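Long-range contacts in glycoside hydrolase family protein (Novosphingobium sp. PP1Y, PDB 6Q2F), which probably hydrolyses terminal alpha-L-rhamnose residues from rhamnosylated glycosides: residues 1102-1107 / 1120-1126; 653-657 / 704-708; 523-527 / 830-835; 798-803 / 824-829. One frame throughout, in Å; residues are numbered along the deposited sequence.

How the contacts relate
The four contacts form two pairs on opposite sides of the chain's centre. Contacts 3 and 4 have centres about 14 Å apart, and their second segments, 830-835 and 824-829, adjoin in the chain. Contact 4 closes neighbouring loops of an alpha/beta domain, and contact 3 joins the helix that follows to helix 516-524 beside the eight-stranded parallel barrel. Contact 2 links two barrel-associated loops. Along the chain, contacts 2 and 4 fall between the two halves of contact 3; contact 1 comes last, in the galactose-binding-like module. Its centre is about 17 Å from that of contact 2, and Tyr-1121 packs on Ala-654 between them. Contact 3 and this touch bridge different parts of the fold.

Contact 1. Residues 1102-1107 / 1120-1126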
loop_
_atom_site.group_PDB
_atom_site.type_symbol
_atom_site.label_atom_id
_atom_site.label_comp_id
_atom_site.label_asym_id
_atom_site.label_seq_id
_atom_site.Cartn_x
_atom_site.Cartn_y
_atom_site.Cartn_z
ATOM N N LEU A 1102 25.676 7.203 19.706
ATOM C CA LEU A 1102 24.943 6.099 20.309
ATOM C C LEU A 1102 25.881 4.938 20.597
ATOM O O LEU A 1102 25.873 4.377 21.696
ATOM C CB LEU A 1102 23.804 5.653 19.385
ATOM C CG LEU A 1102 22.572 6.551 19.250
ATOM C CD1 LEU A 1102 21.724 6.097 18.073
ATOM C CD2 LEU A 1102 21.749 6.493 20.544
ATOM N N ILE A 1103 26.695 4.560 19.610
ATOM C CA ILE A 1103 27.700 3.532 19.852
ATOM C C ILE A 1103 28.654 3.971 20.953
ATOM O O ILE A 1103 28.963 3.201 21.870
ATOM C CB ILE A 1103 28.437 3.206 18.547
ATOM C CG1 ILE A 1103 27.433 2.636 17.542
ATOM C CG2 ILE A 1103 29.594 2.256 18.838
ATOM C CD1 ILE A 1103 27.961 2.574 16.130
ATOM N N GLY A 1104 29.102 5.226 20.905
ATOM C CA GLY A 1104 30.020 5.717 21.919
ATOM C C GLY A 1104 29.467 5.597 23.323
ATOM O O GLY A 1104 30.224 5.425 24.279
ATOM N N ASP A 1105 28.141 5.661 23.469
ATOM C CA ASP A 1105 27.528 5.583 24.790
ATOM C C ASP A 1105 27.460 4.163 25.323
ATOM O O ASP A 1105 27.203 3.978 26.517
ATOM C CB ASP A 1105 26.130 6.193 24.769
ATOM C CG ASP A 1105 26.153 7.693 24.971
ATOM O OD1 ASP A 1105 27.253 8.277 24.977
ATOM O OD2 ASP A 1105 25.065 8.287 25.111
ATOM N N GLN A 1106 27.679 3.163 24.476
ATOM C CA GLN A 1106 27.750 1.778 24.915
ATOM C C GLN A 1106 29.136 1.372 25.384
ATOM O O GLN A 1106 29.296 0.257 25.891
ATOM C CB GLN A 1106 27.316 0.844 23.783
ATOM C CG GLN A 1106 25.873 0.987 23.424
ATOM C CD GLN A 1106 24.970 0.612 24.573
ATOM O OE1 GLN A 1106 24.173 1.426 25.033
ATOM N NE2 GLN A 1106 25.090 -0.628 25.050
ATOM N N GLN A 1107 30.134 2.234 25.216
ATOM C CA GLN A 1107 31.498 1.867 25.569
ATOM C C GLN A 1107 31.656 1.849 27.085
ATOM O O GLN A 1107 31.059 2.660 27.796
ATOM C CB GLN A 1107 32.501 2.843 24.943
ATOM C CG GLN A 1107 32.411 2.976 23.432
ATOM C CD GLN A 1107 32.473 1.642 22.716
ATOM O OE1 GLN A 1107 31.594 1.312 21.907
ATOM N NE2 GLN A 1107 33.510 0.871 22.998
ATOM N N THR A 1120 19.915 0.667 21.091
ATOM C CA THR A 1120 20.025 0.810 19.646
ATOM C C THR A 1120 21.209 0.051 19.070
ATOM O O THR A 1120 21.044 -0.733 18.132
ATOM C CB THR A 1120 20.123 2.299 19.265
ATOM O OG1 THR A 1120 21.320 2.855 19.819
ATOM C CG2 THR A 1120 18.919 3.087 19.794
ATOM N N TYR A 1121 22.404 0.251 19.609
ATOM C CA TYR A 1121 23.591 -0.394 19.072
ATOM C C TYR A 1121 24.377 -1.072 20.175
ATOM O O TYR A 1121 24.377 -0.632 21.324
ATOM C CB TYR A 1121 24.492 0.612 18.338
ATOM C CG TYR A 1121 23.824 1.177 17.119
ATOM C CD1 TYR A 1121 23.912 0.530 15.899
ATOM C CD2 TYR A 1121 23.072 2.345 17.192
ATOM C CE1 TYR A 1121 23.283 1.037 14.780
ATOM C CE2 TYR A 1121 22.441 2.856 16.084
ATOM C CZ TYR A 1121 22.550 2.197 14.878
ATOM O OH TYR A 1121 21.919 2.701 13.763
ATOM N N ARG A 1122 25.043 -2.157 19.801
ATOM C CA ARG A 1122 26.036 -2.786 20.655
ATOM C C ARG A 1122 27.342 -2.009 20.580
ATOM O O ARG A 1122 27.618 -1.315 19.601
ATOM C CB ARG A 1122 26.268 -4.236 20.228
ATOM C CG ARG A 1122 25.002 -5.040 20.022
ATOM C CD ARG A 1122 25.181 -6.046 18.888
ATOM N NE ARG A 1122 26.475 -6.719 18.974
ATOM C CZ ARG A 1122 26.738 -7.728 19.800
ATOM N NH1 ARG A 1122 25.791 -8.189 20.611
ATOM N NH2 ARG A 1122 27.947 -8.280 19.816
ATOM N N ALA A 1123 28.154 -2.130 21.630
ATOM C CA ALA A 1123 29.465 -1.497 21.608
ATOM C C ALA A 1123 30.321 -2.014 20.460
ATOM O O ALA A 1123 31.261 -1.329 20.051
ATOM C CB ALA A 1123 30.172 -1.711 22.951
ATOM N N ASP A 1124 29.998 -3.206 19.939
ATOM C CA ASP A 1124 30.659 -3.746 18.751
ATOM C C ASP A 1124 30.504 -2.836 17.545
ATOM O O ASP A 1124 31.395 -2.785 16.689
ATOM C CB ASP A 1124 30.062 -5.097 18.353
ATOM C CG ASP A 1124 30.076 -6.095 19.453
ATOM O OD1 ASP A 1124 29.731 -5.734 20.601
ATOM O OD2 ASP A 1124 30.407 -7.257 19.145
ATOM N N ALA A 1125 29.351 -2.163 17.441
ATOM C CA ALA A 1125 28.811 -1.727 16.163
ATOM C C ALA A 1125 29.843 -0.913 15.394
ATOM O O ALA A 1125 30.558 -0.098 15.996
ATOM C CB ALA A 1125 27.534 -0.913 16.362
ATOM N N PRO A 1126 29.987 -1.145 14.096
ATOM C CA PRO A 1126 30.941 -0.360 13.309
ATOM C C PRO A 1126 30.461 1.079 13.179
ATOM O O PRO A 1126 29.273 1.338 12.959
ATOM C CB PRO A 1126 30.946 -1.081 11.958
ATOM C CG PRO A 1126 29.583 -1.691 11.874
ATOM C CD PRO A 1126 29.230 -2.103 13.277
#
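Ile-1103 and Leu-1102, near the end of helix 1099-1105, pack on the loop 1120-1126 that leads into strand 1131-1140 of the galactose-binding-domain-like module. The dense part is apolar. Ile-1103 has CG1 anti to its carbonyl carbon (chi1 -63°), and from there the branch reaches two partners: CG1 lies 3.7 Å from Tyr-1121 CB, and CD1 lies 3.5 Å from Ala-1125 CB. Leu-1102 meets the same tyrosine differently, bringing CD1 to the ring edge at 3.9 Å from Tyr-1121 CE2. It also crosses Thr-1120 at about a right angle, with CD1 and CD2 each 3.7 Å from Thr-1120 OG1. The phenol oxygen of Tyr-1121 looks beyond the module and hydrogen-bonds to Pro-652 O, tying this loop to the barrel domain.

The other side is more exposed to solvent and sets side chain against backbone. Arg-1122 and Asp-1124 stay within their own loop, where NH2 and OD2 form a salt bridge 2.7 Å long. No clear hydrogen bond spans the two segments. Ala-1123 CB sits 3.6 Å from Gln-1106 O. Gln-1106, bent at its second torsion, lays its aliphatic part against the loop backbone, with CG in a close approach of 3.0 Å to Tyr-1121 O.

Contact 2. Residues 653-657 / 704-708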
loop_
_atom_site.group_PDB
_atom_site.type_symbol
_atom_site.label_atom_id
_atom_site.label_comp_id
_atom_site.label_asym_id
_atom_site.label_seq_id
_atom_site.Cartn_x
_atom_site.Cartn_y
_atom_site.Cartn_z
ATOM N N TRP A 653 18.263 5.705 13.855
ATOM C CA TRP A 653 18.925 6.957 13.475
ATOM C C TRP A 653 20.023 6.742 12.435
ATOM O O TRP A 653 20.971 7.524 12.334
ATOM C CB TRP A 653 19.465 7.688 14.709
ATOM C CG TRP A 653 18.330 8.275 15.526
ATOM C CD1 TRP A 653 17.760 9.506 15.361
ATOM C CD2 TRP A 653 17.606 7.637 16.594
ATOM N NE1 TRP A 653 16.741 9.676 16.265
ATOM C CE2 TRP A 653 16.622 8.546 17.030
ATOM C CE3 TRP A 653 17.706 6.394 17.231
ATOM C CZ2 TRP A 653 15.729 8.247 18.064
ATOM C CZ3 TRP A 653 16.810 6.093 18.253
ATOM C CH2 TRP A 653 15.835 7.016 18.658
ATOM N N ALA A 654 19.874 5.714 11.599
ATOM C CA ALA A 654 20.910 5.351 10.638
ATOM C C ALA A 654 20.688 5.968 9.253
ATOM O O ALA A 654 20.997 5.340 8.234
ATOM C CB ALA A 654 21.024 3.829 10.559
ATOM N N PHE A 655 20.195 7.198 9.181
ATOM C CA PHE A 655 19.932 7.805 7.884
ATOM C C PHE A 655 20.275 9.283 7.887
ATOM O O PHE A 655 19.876 10.030 8.781
ATOM C CB PHE A 655 18.440 7.644 7.463
ATOM C CG PHE A 655 17.954 6.234 7.454
ATOM C CD1 PHE A 655 17.414 5.666 8.606
ATOM C CD2 PHE A 655 18.009 5.479 6.286
ATOM C CE1 PHE A 655 16.930 4.350 8.592
ATOM C CE2 PHE A 655 17.531 4.164 6.254
ATOM C CZ PHE A 655 16.987 3.597 7.405
ATOM N N ALA A 656 21.012 9.681 6.875
ATOM C CA ALA A 656 21.199 11.060 6.479
ATOM C C ALA A 656 20.628 11.176 5.075
ATOM O O ALA A 656 20.357 10.154 4.437
ATOM C CB ALA A 656 22.683 11.452 6.509
ATOM N N PRO A 657 20.404 12.390 4.563
ATOM C CA PRO A 657 19.787 12.510 3.228
ATOM C C PRO A 657 20.524 11.726 2.157
ATOM O O PRO A 657 19.894 11.220 1.219
ATOM C CB PRO A 657 19.825 14.020 2.973
ATOM C CG PRO A 657 19.771 14.615 4.351
ATOM C CD PRO A 657 20.616 13.710 5.189
ATOM N N GLN A 704 15.075 16.743 17.046
ATOM C CA GLN A 704 16.171 16.108 17.761
ATOM C C GLN A 704 17.128 15.357 16.838
ATOM O O GLN A 704 18.199 14.945 17.291
ATOM C CB GLN A 704 15.613 15.134 18.816
ATOM C CG GLN A 704 14.716 15.769 19.886
ATOM C CD GLN A 704 15.466 16.676 20.849
ATOM O OE1 GLN A 704 16.202 17.568 20.450
ATOM N NE2 GLN A 704 15.264 16.449 22.133
ATOM N N GLU A 705 16.766 15.132 15.563
ATOM C CA GLU A 705 17.714 14.511 14.641
ATOM C C GLU A 705 19.028 15.289 14.650
ATOM O O GLU A 705 19.038 16.512 14.797
ATOM C CB GLU A 705 17.111 14.447 13.226
ATOM C CG GLU A 705 17.970 13.761 12.134
ATOM C CD GLU A 705 18.382 12.329 12.469
ATOM O OE1 GLU A 705 19.313 12.144 13.284
ATOM O OE2 GLU A 705 17.802 11.379 11.905
ATOM N N SER A 706 20.147 14.569 14.522
ATOM C CA SER A 706 21.453 15.219 14.650
ATOM C C SER A 706 21.652 16.287 13.576
ATOM O O SER A 706 22.159 17.380 13.856
ATOM C CB SER A 706 22.576 14.180 14.593
ATOM O OG SER A 706 22.363 13.250 13.551
ATOM N N TRP A 707 21.223 16.007 12.347
ATOM C CA TRP A 707 21.338 16.962 11.254
ATOM C C TRP A 707 20.062 17.778 11.056
ATOM O O TRP A 707 19.872 18.373 9.985
ATOM C CB TRP A 707 21.717 16.231 9.961
ATOM C CG TRP A 707 20.886 15.003 9.683
ATOM C CD1 TRP A 707 21.086 13.749 10.191
ATOM C CD2 TRP A 707 19.743 14.908 8.820
ATOM N NE1 TRP A 707 20.128 12.879 9.706
ATOM C CE2 TRP A 707 19.296 13.566 8.859
ATOM C CE3 TRP A 707 19.062 15.820 8.010
ATOM C CZ2 TRP A 707 18.189 13.115 8.120
ATOM C CZ3 TRP A 707 17.971 15.375 7.278
ATOM C CH2 TRP A 707 17.540 14.027 7.342
ATOM N N ALA A 708 19.199 17.831 12.074
ATOM C CA ALA A 708 17.879 18.431 11.902
ATOM C C ALA A 708 17.970 19.900 11.513
ATOM O O ALA A 708 17.186 20.379 10.684
ATOM C CB ALA A 708 17.063 18.282 13.177
HETATM O O HOH W 1 18.435 9.193 11.008
#
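Trp-707 meets Phe-655 and Pro-657 where a beta-alpha loop of the (beta/alpha)8 barrel, between strand 642-649 and helix 657-670, passes a type I beta turn running from Glu-705 to Ala-708.

The polar interactions centre on one carbonyl. Trp-707 NE1 donates to Phe-655 O over 3.0 Å; the nitrogen lies in the carbonyl plane on a lone pair, but the oxygen is tilted out of the indole plane, and the N-H...O angle is a bent 135°. A water also donates to Phe-655 O, giving that oxygen two bonds; the water's 2.4 Å approach to Glu-705 OE2 is doubtfully short.

The apolar interactions involve both faces of the indole. Pro-657 CD stands 3.6 Å from the centroid of the six-membered ring of Trp-707, only 4° off the normal, a CH-pi contact over the face. Over the opposite face, offset toward the rim near NE1, lies CG of Glu-705, from the same turn. Trp-707 takes this position with CG between its backbone N and carbonyl carbon (chi1 48°). An alanine at this position would probably leave the Phe-655 carbonyl without its indole donor and open a gap beside Pro-657. Leu-1057 of strand 1057-1062 touches both Pro-657 and Trp-707, bringing the C-terminal module against this contact.

The charged group is set by its own turn. Glu-705 OE1 lies in the plane of the Trp-653 ring at its edge, 3.7 Å from Trp-653 CD1, with carboxylate and indole nearly perpendicular. The same OE1 accepts from Ser-706 N at 2.8 Å through its anti lone pair.

Contact 3. Residues 523-527 / 830-835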
loop_
_atom_site.group_PDB
_atom_site.type_symbol
_atom_site.label_atom_id
_atom_site.label_comp_id
_atom_site.label_asym_id
_atom_site.label_seq_id
_atom_site.Cartn_x
_atom_site.Cartn_y
_atom_site.Cartn_z
ATOM N N LEU A 523 -26.566 -3.973 -7.637
ATOM C CA LEU A 523 -25.257 -3.927 -8.285
ATOM C C LEU A 523 -25.026 -5.080 -9.247
ATOM O O LEU A 523 -24.303 -4.903 -10.229
ATOM C CB LEU A 523 -24.131 -3.908 -7.234
ATOM C CG LEU A 523 -23.937 -2.634 -6.405
ATOM C CD1 LEU A 523 -23.164 -2.894 -5.095
ATOM C CD2 LEU A 523 -23.189 -1.589 -7.230
ATOM N N ARG A 524 -25.571 -6.265 -8.969
ATOM C CA ARG A 524 -25.335 -7.424 -9.824
ATOM C C ARG A 524 -26.515 -7.748 -10.731
ATOM O O ARG A 524 -26.359 -8.545 -11.664
ATOM C CB ARG A 524 -25.010 -8.660 -8.975
ATOM C CG ARG A 524 -23.936 -8.420 -7.883
ATOM C CD ARG A 524 -22.537 -8.536 -8.456
ATOM N NE ARG A 524 -22.119 -7.354 -9.207
ATOM C CZ ARG A 524 -21.515 -6.304 -8.651
ATOM N NH1 ARG A 524 -21.292 -6.296 -7.336
ATOM N NH2 ARG A 524 -21.136 -5.264 -9.399
ATOM N N GLY A 525 -27.692 -7.197 -10.459
ATOM C CA GLY A 525 -28.835 -7.387 -11.329
ATOM C C GLY A 525 -29.649 -8.644 -11.116
ATOM O O GLY A 525 -30.498 -8.941 -11.959
ATOM N N TYR A 526 -29.407 -9.414 -10.054
ATOM C CA TYR A 526 -30.239 -10.582 -9.781
ATOM C C TYR A 526 -30.318 -10.822 -8.277
ATOM O O TYR A 526 -29.525 -10.289 -7.500
ATOM C CB TYR A 526 -29.731 -11.851 -10.497
ATOM C CG TYR A 526 -28.357 -12.390 -10.068
ATOM C CD1 TYR A 526 -27.181 -11.825 -10.549
ATOM C CD2 TYR A 526 -28.248 -13.497 -9.215
ATOM C CE1 TYR A 526 -25.920 -12.325 -10.173
ATOM C CE2 TYR A 526 -26.988 -14.011 -8.836
ATOM C CZ TYR A 526 -25.842 -13.418 -9.321
ATOM O OH TYR A 526 -24.605 -13.930 -8.949
ATOM N N ASP A 527 -31.298 -11.637 -7.888
ATOM C CA ASP A 527 -31.607 -11.919 -6.488
ATOM C C ASP A 527 -30.603 -12.915 -5.905
ATOM O O ASP A 527 -30.480 -14.041 -6.397
ATOM C CB ASP A 527 -33.033 -12.467 -6.412
ATOM C CG ASP A 527 -33.560 -12.570 -4.987
ATOM O OD1 ASP A 527 -32.786 -12.396 -4.019
ATOM O OD2 ASP A 527 -34.773 -12.843 -4.843
ATOM N N ASN A 830 -22.353 -14.128 -12.812
ATOM C CA ASN A 830 -23.650 -14.675 -13.209
ATOM C C ASN A 830 -24.581 -13.617 -13.785
ATOM O O ASN A 830 -25.689 -13.961 -14.222
ATOM C CB ASN A 830 -24.360 -15.316 -12.015
ATOM C CG ASN A 830 -23.910 -16.724 -11.752
ATOM O OD1 ASN A 830 -23.467 -17.423 -12.657
ATOM N ND2 ASN A 830 -24.049 -17.164 -10.497
ATOM N N THR A 831 -24.174 -12.342 -13.773
ATOM C CA THR A 831 -25.085 -11.267 -14.156
ATOM C C THR A 831 -25.650 -11.485 -15.559
ATOM O O THR A 831 -26.870 -11.430 -15.768
ATOM C CB THR A 831 -24.366 -9.921 -14.051
ATOM O OG1 THR A 831 -24.139 -9.625 -12.670
ATOM C CG2 THR A 831 -25.208 -8.781 -14.687
ATOM N N SER A 832 -24.781 -11.771 -16.529
ATOM C CA SER A 832 -25.265 -11.901 -17.897
ATOM C C SER A 832 -26.136 -13.144 -18.071
ATOM O O SER A 832 -27.131 -13.097 -18.806
ATOM C CB SER A 832 -24.092 -11.890 -18.884
ATOM O OG SER A 832 -23.122 -12.879 -18.583
ATOM N N ALA A 833 -25.817 -14.252 -17.397
ATOM C CA ALA A 833 -26.693 -15.416 -17.492
ATOM C C ALA A 833 -28.048 -15.137 -16.841
ATOM O O ALA A 833 -29.099 -15.494 -17.389
ATOM C CB ALA A 833 -26.039 -16.645 -16.859
ATOM N N GLN A 834 -28.040 -14.469 -15.675
ATOM C CA GLN A 834 -29.288 -14.190 -14.966
ATOM C C GLN A 834 -30.161 -13.195 -15.719
ATOM O O GLN A 834 -31.389 -13.272 -15.642
ATOM C CB GLN A 834 -28.990 -13.660 -13.566
ATOM C CG GLN A 834 -28.390 -14.693 -12.634
ATOM C CD GLN A 834 -29.413 -15.738 -12.217
ATOM O OE1 GLN A 834 -30.521 -15.399 -11.809
ATOM N NE2 GLN A 834 -29.051 -17.005 -12.330
ATOM N N GLU A 835 -29.558 -12.242 -16.428
ATOM C CA GLU A 835 -30.316 -11.261 -17.188
ATOM C C GLU A 835 -30.632 -11.733 -18.602
ATOM O O GLU A 835 -31.261 -10.987 -19.354
ATOM C CB GLU A 835 -29.554 -9.927 -17.230
ATOM C CG GLU A 835 -29.267 -9.359 -15.836
ATOM C CD GLU A 835 -28.680 -7.951 -15.851
ATOM O OE1 GLU A 835 -27.857 -7.639 -16.736
ATOM O OE2 GLU A 835 -29.050 -7.155 -14.964
HETATM O O HOH W 2 -21.928 -7.825 -12.180
HETATM O O HOH W 3 -31.925 -10.917 -13.367
HETATM O O HOH W 4 -31.386 -6.699 -13.689
HETATM O O HOH W 5 -31.511 -15.394 -8.637
#
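Thr-831 OG1 donates to Arg-524 O over 2.7 Å, in the carbonyl plane and on a lone pair, joining the end of helix 516-524 to helix 831-834. Beside this bond Tyr-526 offers a ring face to Gln-834, whose CG makes a CH-pi contact 3.7 Å from the ring centroid. Further along the same ring, Tyr-526 OH comes 3.4 Å from Asn-830 CB. With CG held between its backbone N and carbonyl carbon (chi1 65°), the tyrosine points at the second helix; a serine in its place would probably leave Gln-834 without the aromatic face beneath its chain and Asp-552 without the phenol.

Gly-525 follows the helix end with positive phi. A CB there would run into Glu-835 OE2 and be jammed against the carbonyl of Arg-524. One water donates to both Gly-525 O and Glu-835 OE2; another accepts from Arg-524 NE and donates to Thr-831 OG1.

The next shell comes from helix 543-575. Asp-552 OD2 bonds both Tyr-526 OH and Asn-830 N, while Asp-559 forms a salt bridge with Arg-524. The contact thus joins the barrel region to the alpha/beta domain through one direct hydrogen bond, bridging waters and a shared Asp-552, beside an aromatic face, and the hydrogen bonds converging on Asp-552 would be expected to stabilise its ionised form.

Contact 4. Residues 798-803 / 824-829; sequences SSHMTL and PIATPS
Ser-799 and Ile-825, then Met-801 and Ala-826, pair as the two backbones run in the same direction through a single beta bridge at His-800 and Ala-826: Ile-825 N donates to Ser-799 O over 2.7 Å, and Met-801 N to Ala-826 O over 2.9 Å. CA-H...O contacts fill in beside them, including Thr-827 CA to Met-801 O at 3.1 Å.

Met-801, present as selenomethionine, points away at its CB, yet that atom rests 3.8 Å from Pro-824 CB. His-800 brings CB near the ring of Pro-828, 4.1 Å from its CD, and its imidazole stacks on Tyr-395. These are the loops that follow the neighbouring parallel strands 788-794 and 818-820 of an alpha/beta domain with a mainly parallel sheet, joined by the beta-alpha-beta crossover through helix 803-814.

Thr-827 holds OG1 anti to its backbone N (chi1 172°), from where it accepts from Ser-829 N at 3.0 Å in an ST turn. The same hydroxyl shares a water with Leu-803 N, at the start of helix 803-814. Ser-829 sets CB 3.7 Å from Thr-802 OG1, while its OG caps Thr-831 N and bonds Asp-552 OD1 of helix 543-575.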
loop_
_atom_site.group_PDB
_atom_site.type_symbol
_atom_site.label_atom_id
_atom_site.label_comp_id
_atom_site.label_asym_id
_atom_site.label_seq_id
_atom_site.Cartn_x
_atom_site.Cartn_y
_atom_site.Cartn_z
ATOM N N SER A 798 -7.577 -10.008 -16.769
ATOM C CA SER A 798 -8.642 -9.647 -17.694
ATOM C C SER A 798 -9.001 -10.761 -18.663
ATOM O O SER A 798 -9.965 -10.605 -19.420
ATOM C CB SER A 798 -8.261 -8.390 -18.468
ATOM O OG SER A 798 -7.063 -8.607 -19.163
ATOM N N SER A 799 -8.281 -11.884 -18.652
ATOM C CA SER A 799 -8.773 -13.060 -19.360
ATOM C C SER A 799 -10.144 -13.505 -18.849
ATOM O O SER A 799 -10.869 -14.195 -19.572
ATOM C CB SER A 799 -7.779 -14.214 -19.254
ATOM O OG SER A 799 -7.856 -14.829 -17.985
ATOM N N HIS A 800 -10.514 -13.146 -17.623
ATOM C CA HIS A 800 -11.889 -13.261 -17.165
ATOM C C HIS A 800 -12.482 -11.864 -17.210
ATOM O O HIS A 800 -12.024 -10.966 -16.498
ATOM C CB HIS A 800 -11.985 -13.829 -15.748
ATOM C CG HIS A 800 -11.572 -15.263 -15.631
ATOM N ND1 HIS A 800 -10.288 -15.696 -15.885
ATOM C CD2 HIS A 800 -12.267 -16.359 -15.252
ATOM C CE1 HIS A 800 -10.214 -16.998 -15.683
ATOM N NE2 HIS A 800 -11.401 -17.424 -15.295
HETATM N N MSE A 801 -13.499 -11.687 -18.038
HETATM C CA MSE A 801 -14.091 -10.382 -18.224
HETATM C C MSE A 801 -15.606 -10.472 -18.233
HETATM O O MSE A 801 -16.203 -11.381 -18.805
HETATM C CB MSE A 801 -13.585 -9.751 -19.520
HETATM C CG MSE A 801 -14.030 -8.312 -19.724
HETATM SE SE MSE A 801 -13.387 -7.667 -21.431
HETATM C CE MSE A 801 -11.499 -7.666 -21.039
ATOM N N THR A 802 -16.219 -9.499 -17.591
ATOM C CA THR A 802 -17.655 -9.473 -17.452
ATOM C C THR A 802 -18.296 -8.872 -18.713
ATOM O O THR A 802 -17.652 -8.161 -19.500
ATOM C CB THR A 802 -17.992 -8.695 -16.183
ATOM O OG1 THR A 802 -19.267 -9.089 -15.698
ATOM C CG2 THR A 802 -17.957 -7.208 -16.445
ATOM N N LEU A 803 -19.568 -9.206 -18.934
ATOM C CA LEU A 803 -20.256 -8.652 -20.092
ATOM C C LEU A 803 -20.273 -7.133 -20.025
ATOM O O LEU A 803 -20.045 -6.457 -21.031
ATOM C CB LEU A 803 -21.681 -9.208 -20.200
ATOM C CG LEU A 803 -22.480 -8.605 -21.366
ATOM C CD1 LEU A 803 -21.772 -8.837 -22.701
ATOM C CD2 LEU A 803 -23.888 -9.170 -21.417
ATOM N N PRO A 824 -10.732 -12.452 -23.968
ATOM C CA PRO A 824 -11.029 -13.120 -22.699
ATOM C C PRO A 824 -11.649 -14.485 -22.950
ATOM O O PRO A 824 -12.210 -14.747 -24.016
ATOM C CB PRO A 824 -12.018 -12.171 -22.030
ATOM C CG PRO A 824 -12.735 -11.566 -23.177
ATOM C CD PRO A 824 -11.669 -11.342 -24.222
ATOM N N ILE A 825 -11.540 -15.359 -21.952
ATOM C CA ILE A 825 -11.978 -16.737 -22.114
ATOM C C ILE A 825 -13.289 -17.024 -21.390
ATOM O O ILE A 825 -13.932 -18.038 -21.693
ATOM C CB ILE A 825 -10.904 -17.739 -21.643
ATOM C CG1 ILE A 825 -10.675 -17.613 -20.145
ATOM C CG2 ILE A 825 -9.587 -17.503 -22.383
ATOM C CD1 ILE A 825 -9.614 -18.549 -19.632
ATOM N N ALA A 826 -13.705 -16.176 -20.453
ATOM C CA ALA A 826 -14.937 -16.446 -19.717
ATOM C C ALA A 826 -15.388 -15.183 -19.001
ATOM O O ALA A 826 -14.596 -14.267 -18.768
ATOM C CB ALA A 826 -14.751 -17.581 -18.702
ATOM N N THR A 827 -16.806 -15.139 -18.627
ATOM C CA THR A 827 -17.091 -14.150 -17.602
ATOM C C THR A 827 -16.980 -14.789 -16.222
ATOM O O THR A 827 -17.276 -15.978 -16.063
ATOM C CB THR A 827 -18.490 -13.557 -17.756
ATOM O OG1 THR A 827 -18.781 -12.744 -16.613
ATOM C CG2 THR A 827 -19.576 -14.655 -17.848
ATOM N N PRO A 828 -16.552 -14.016 -15.219
ATOM C CA PRO A 828 -16.564 -14.517 -13.832
ATOM C C PRO A 828 -17.896 -14.348 -13.118
ATOM O O PRO A 828 -18.028 -14.817 -11.977
ATOM C CB PRO A 828 -15.498 -13.653 -13.153
ATOM C CG PRO A 828 -15.671 -12.335 -13.832
ATOM C CD PRO A 828 -15.929 -12.680 -15.308
ATOM N N SER A 829 -18.867 -13.682 -13.738
ATOM C CA SER A 829 -20.100 -13.261 -13.086
ATOM C C SER A 829 -21.303 -14.024 -13.639
ATOM O O SER A 829 -21.283 -14.522 -14.765
ATOM C CB SER A 829 -20.299 -11.751 -13.275
ATOM O OG SER A 829 -21.552 -11.321 -12.780
HETATM O O HOH W 6 -21.330 -11.078 -16.977
#